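Local coordinates for protein adhesin (Streptococcus sanguinis SK1 = NCTC 7863, PDB 6VT2) that binds sialoglycans such as sialyl-T antigen through two tandem Siglec-like modules, probably attaching the bacterium to sialylated host surfaces, at residues Lys287-Gly292 and Ile318-Gln323; Glu21-Val26 and Arg77-Gly82. All coordinates share one frame; numbering follows the deposited sequence.

How the interactions relate
From the N terminus, the chain first completes interaction 2, in which segment 21-26 meets segment 77-82 after 50 intervening residues that include strands 35-41 and 58-61; the contact joins the two central strands of a four-stranded antiparallel sheet in the first Siglec-like module. Much later, in the second module, interaction 1 brings the loop that follows strand 277-283 against the end of strand 314-321, closing a 25-residue path through strand 296-305. The two contacts run in series, neither nested nor crossed. Their centres lie about 82 Å apart, on opposite sides of the chain's centre: one builds a sheet, the other lies beside a sialic acid site.

Interaction 1: residues Lys287-Gly292 and Ile318-Gln323; sequences KSLPAG and IVFANQ
Leu289 and Phe320 form the closely packed end of this contact, between a loop without regular structure and the last residues of a strand. CB of Leu289 lies 3.8 Å from CE2 of Phe320, and Leu289 CD1 reaches CE2 and CZ of the same ring. Phe320 has its CG anti to the carbonyl carbon (chi1 -45°), which carries the ring out toward the loop. There the carbonyl of Pro290 meets the ring edge in its plane, with O 3.5 Å from CD2, while the leucine approaches obliquely. Farther along, Ala291 turns its methyl toward the strand end and the residue just beyond it: CB is 3.7 Å from Asn322 OD1 and 3.9 Å from the backbone O of Phe320. Asn322 OD1 has its main polar partner in Ser389, whose hydroxyl also bonds to Ala291 N.

The other side is looser and wetter. Instead of pairing directly, Gly292 N donates to a water at 3.0 Å, and this water donates in turn to Phe320 O at 2.7 Å, bridging the backbones where the loop draws away from the strand. Gly292 itself is exposed, whereas Phe320 is buried.

Phe320 belongs to the glycan pocket and touches the bound N-acetylneuraminic acid; the loop therefore packs against a side chain that contacts the ligand. Tyr297, another pocket residue, meets the Phe320 ring edge-to-face and also touches Leu289. Arg218 holds the carbonyls of Lys287 and Leu289, while strand 314-321 is flanked by strands 213-217 and 296-305.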
# COMPACT_ATOMS: atom_id res chain seq x y z
N LYS A 287 -33.91 -22.13 -11.94
CA LYS A 287 -35.31 -21.79 -11.85
C LYS A 287 -36.10 -22.80 -11.03
O LYS A 287 -37.20 -22.47 -10.61
CB LYS A 287 -35.92 -21.65 -13.24
CG LYS A 287 -36.05 -22.95 -14.04
CD LYS A 287 -36.66 -22.75 -15.40
CE LYS A 287 -37.05 -24.11 -15.99
NZ LYS A 287 -37.50 -23.97 -17.40
N SER A 288 -35.53 -23.97 -10.79
CA SER A 288 -36.18 -24.95 -9.94
C SER A 288 -36.38 -24.43 -8.52
O SER A 288 -37.20 -25.00 -7.79
CB SER A 288 -35.42 -26.23 -9.87
OG SER A 288 -34.12 -25.96 -9.39
N LEU A 289 -35.62 -23.39 -8.10
CA LEU A 289 -35.90 -22.67 -6.86
C LEU A 289 -36.81 -21.49 -7.16
O LEU A 289 -36.38 -20.54 -7.83
CB LEU A 289 -34.61 -22.19 -6.22
CG LEU A 289 -33.75 -23.35 -5.72
CD1 LEU A 289 -32.51 -22.82 -5.13
CD2 LEU A 289 -34.46 -24.23 -4.69
N PRO A 290 -38.01 -21.45 -6.60
CA PRO A 290 -38.87 -20.30 -6.81
C PRO A 290 -38.47 -19.11 -5.97
O PRO A 290 -37.94 -19.23 -4.87
CB PRO A 290 -40.24 -20.82 -6.37
CG PRO A 290 -39.94 -21.90 -5.43
CD PRO A 290 -38.67 -22.54 -5.91
N ALA A 291 -38.76 -17.94 -6.50
CA ALA A 291 -38.71 -16.73 -5.73
C ALA A 291 -39.92 -16.68 -4.82
O ALA A 291 -40.95 -17.32 -5.07
CB ALA A 291 -38.66 -15.51 -6.65
N GLY A 292 -39.83 -15.88 -3.79
CA GLY A 292 -40.92 -15.77 -2.85
C GLY A 292 -40.37 -15.62 -1.47
O GLY A 292 -39.16 -15.48 -1.27
N ILE A 318 -28.54 -14.35 0.32
CA ILE A 318 -28.84 -14.37 -1.10
C ILE A 318 -30.35 -14.41 -1.19
O ILE A 318 -30.97 -15.30 -0.62
CB ILE A 318 -28.17 -15.55 -1.81
CG1 ILE A 318 -26.71 -15.21 -1.95
CG2 ILE A 318 -28.84 -15.82 -3.19
CD1 ILE A 318 -25.87 -16.38 -2.43
N VAL A 319 -30.93 -13.51 -2.00
CA VAL A 319 -32.36 -13.43 -2.21
C VAL A 319 -32.63 -13.62 -3.69
O VAL A 319 -32.00 -12.98 -4.52
CB VAL A 319 -32.95 -12.11 -1.69
CG1 VAL A 319 -34.42 -12.05 -2.01
CG2 VAL A 319 -32.70 -12.06 -0.17
N PHE A 320 -33.55 -14.51 -4.00
CA PHE A 320 -33.83 -14.88 -5.38
C PHE A 320 -34.79 -13.87 -5.97
O PHE A 320 -35.72 -13.39 -5.31
CB PHE A 320 -34.46 -16.27 -5.49
CG PHE A 320 -33.82 -17.35 -4.67
CD1 PHE A 320 -32.50 -17.29 -4.22
CD2 PHE A 320 -34.54 -18.45 -4.38
CE1 PHE A 320 -31.97 -18.31 -3.42
CE2 PHE A 320 -34.02 -19.47 -3.61
CZ PHE A 320 -32.74 -19.38 -3.13
N ALA A 321 -34.59 -13.56 -7.21
CA ALA A 321 -35.52 -12.72 -7.95
C ALA A 321 -35.87 -13.34 -9.29
O ALA A 321 -35.06 -14.00 -9.92
CB ALA A 321 -34.92 -11.35 -8.17
N ASN A 322 -37.07 -13.06 -9.73
CA ASN A 322 -37.48 -13.47 -11.05
C ASN A 322 -36.86 -12.55 -12.06
O ASN A 322 -36.72 -11.34 -11.81
CB ASN A 322 -38.99 -13.40 -11.19
CG ASN A 322 -39.70 -14.35 -10.32
OD1 ASN A 322 -39.38 -15.54 -10.27
ND2 ASN A 322 -40.67 -13.87 -9.61
N GLN A 323 -36.60 -13.07 -13.24
CA GLN A 323 -36.06 -12.22 -14.30
C GLN A 323 -36.95 -11.05 -14.65
O GLN A 323 -36.43 -9.99 -15.04
CB GLN A 323 -35.78 -13.06 -15.54
CG GLN A 323 -34.54 -13.88 -15.34
CD GLN A 323 -34.16 -14.67 -16.54
OE1 GLN A 323 -34.45 -14.26 -17.71
NE2 GLN A 323 -33.56 -15.84 -16.32
O HOH W 1 -37.19 -14.63 -3.37

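Interaction 2: residues Glu21-Val26 and Arg77-Gly82; sequences EFEFFV and RTRVYG
Segments 21-26 and 77-82 run antiparallel, their axes 4.6 Å apart at closest approach and their directions 152° apart. Reciprocal N-H to O bonds join the hydrogen-bonded pairs Phe22-Gly82, Phe24-Val80 and Val26-Thr78, with Glu23-Tyr81 and Phe25-Arg79 as the non-hydrogen-bonded pairs between them. Phe22, Phe24, Val26, Thr78 and Val80 share one face of the sheet. Because CG of Phe24 sits between its backbone N and carbonyl carbon (chi1 65°), the ring leans across to Val80, whose CB lies over its face, 3.7 Å from the ring centroid. Phe22 leans likewise over glycine: Gly82 N stands 3.4 Å above its ring plane. On the other face, the extended side chain of Arg79 crosses Glu23 at about a right angle, and its NE and NH1 both donate to Glu23 OE1, NE at 3.1 Å. The Tyr81 ring lies against a face of the same guanidinium. Phe25 touches Arg79 CB through CE1 and is stacked by the guanidinium of Arg77, with planes 20° apart and Arg77 CZ 4.3 Å from the centroid of the Phe25 ring, off-centre; Arg77 also forms a salt bridge with Glu27. Phe120 and Leu122 of the facing sheet extend the apolar side. The chemistry thus divides by face: largely apolar side chains pack into the sandwich interior, where Thr61 satisfies the Thr78 hydroxyl, while charge pairs and the cation-pi stack lie on the other face.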
# COMPACT_ATOMS: atom_id res chain seq x y z
N GLU A 21 33.15 7.21 6.66
CA GLU A 21 34.05 8.10 5.93
C GLU A 21 33.70 9.52 6.34
O GLU A 21 32.54 9.76 6.63
CB GLU A 21 33.82 8.03 4.43
CG GLU A 21 34.06 6.69 3.77
CD GLU A 21 33.52 6.60 2.35
OE1 GLU A 21 32.77 7.51 1.93
OE2 GLU A 21 33.86 5.63 1.66
N PHE A 22 34.69 10.40 6.40
CA PHE A 22 34.45 11.83 6.62
C PHE A 22 35.24 12.56 5.54
O PHE A 22 36.14 12.02 5.03
CB PHE A 22 34.89 12.35 7.99
CG PHE A 22 36.36 12.21 8.25
CD1 PHE A 22 36.87 11.03 8.75
CD2 PHE A 22 37.24 13.25 8.01
CE1 PHE A 22 38.22 10.88 8.99
CE2 PHE A 22 38.60 13.10 8.26
CZ PHE A 22 39.08 11.91 8.75
N GLU A 23 34.80 13.78 5.23
CA GLU A 23 35.50 14.61 4.24
C GLU A 23 35.14 16.05 4.50
O GLU A 23 34.00 16.29 4.82
CB GLU A 23 35.07 14.21 2.83
CG GLU A 23 35.42 15.19 1.73
CD GLU A 23 34.72 14.75 0.46
OE1 GLU A 23 35.26 13.92 -0.20
OE2 GLU A 23 33.61 15.20 0.22
N PHE A 24 36.10 16.94 4.41
CA PHE A 24 35.80 18.38 4.46
C PHE A 24 36.85 19.07 3.62
O PHE A 24 37.72 18.45 3.27
CB PHE A 24 35.72 18.92 5.89
CG PHE A 24 36.99 18.88 6.68
CD1 PHE A 24 37.35 17.75 7.37
CD2 PHE A 24 37.78 20.01 6.78
CE1 PHE A 24 38.48 17.74 8.16
CE2 PHE A 24 38.92 20.00 7.55
CZ PHE A 24 39.27 18.87 8.24
N PHE A 25 36.66 20.33 3.29
CA PHE A 25 37.58 21.03 2.39
C PHE A 25 38.17 22.23 3.10
O PHE A 25 37.50 22.83 3.90
CB PHE A 25 36.86 21.37 1.10
CG PHE A 25 36.64 20.15 0.25
CD1 PHE A 25 37.63 19.68 -0.59
CD2 PHE A 25 35.47 19.42 0.37
CE1 PHE A 25 37.43 18.54 -1.33
CE2 PHE A 25 35.28 18.28 -0.38
CZ PHE A 25 36.26 17.84 -1.23
N VAL A 26 39.42 22.50 2.79
CA VAL A 26 40.11 23.68 3.30
C VAL A 26 40.31 24.54 2.05
O VAL A 26 40.50 24.01 1.08
CB VAL A 26 41.45 23.30 3.95
CG1 VAL A 26 42.28 24.54 4.22
CG2 VAL A 26 41.27 22.44 5.20
N ARG A 77 41.86 24.16 -3.24
CA ARG A 77 41.04 23.29 -2.40
C ARG A 77 41.84 22.10 -1.86
O ARG A 77 42.41 21.40 -2.62
CB ARG A 77 39.85 22.83 -3.22
CG ARG A 77 38.82 23.93 -3.14
CD ARG A 77 37.62 23.78 -3.96
NE ARG A 77 36.78 22.72 -3.50
CZ ARG A 77 35.91 22.70 -2.55
NH1 ARG A 77 35.80 23.70 -1.70
NH2 ARG A 77 35.17 21.63 -2.44
N THR A 78 41.83 21.90 -0.55
CA THR A 78 42.55 20.77 0.05
C THR A 78 41.48 19.87 0.64
O THR A 78 40.67 20.37 1.32
CB THR A 78 43.48 21.25 1.14
OG1 THR A 78 44.51 22.01 0.53
CG2 THR A 78 44.10 20.14 1.95
N ARG A 79 41.51 18.61 0.29
CA ARG A 79 40.55 17.67 0.83
C ARG A 79 41.14 17.05 2.10
O ARG A 79 42.20 16.57 2.03
CB ARG A 79 40.30 16.58 -0.19
CG ARG A 79 39.23 15.58 0.23
CD ARG A 79 39.34 14.38 -0.69
NE ARG A 79 38.30 13.45 -0.37
CZ ARG A 79 38.40 12.17 -0.49
NH1 ARG A 79 37.40 11.41 -0.11
NH2 ARG A 79 39.47 11.64 -1.00
N VAL A 80 40.41 17.06 3.20
CA VAL A 80 40.83 16.35 4.43
C VAL A 80 39.79 15.25 4.61
O VAL A 80 38.68 15.54 4.51
CB VAL A 80 40.91 17.30 5.63
CG1 VAL A 80 41.41 16.57 6.85
CG2 VAL A 80 41.82 18.48 5.34
N TYR A 81 40.21 14.02 4.75
CA TYR A 81 39.26 12.89 4.69
C TYR A 81 39.87 11.69 5.38
O TYR A 81 40.97 11.65 5.69
CB TYR A 81 39.01 12.55 3.21
CG TYR A 81 40.22 12.05 2.46
CD1 TYR A 81 41.23 12.89 2.04
CD2 TYR A 81 40.36 10.71 2.20
CE1 TYR A 81 42.35 12.39 1.41
CE2 TYR A 81 41.47 10.19 1.59
CZ TYR A 81 42.45 11.03 1.15
OH TYR A 81 43.52 10.48 0.52
N GLY A 82 39.03 10.69 5.53
CA GLY A 82 39.47 9.42 6.05
C GLY A 82 38.29 8.59 6.46
O GLY A 82 37.20 8.93 6.19
O HOH W 2 43.77 24.66 0.46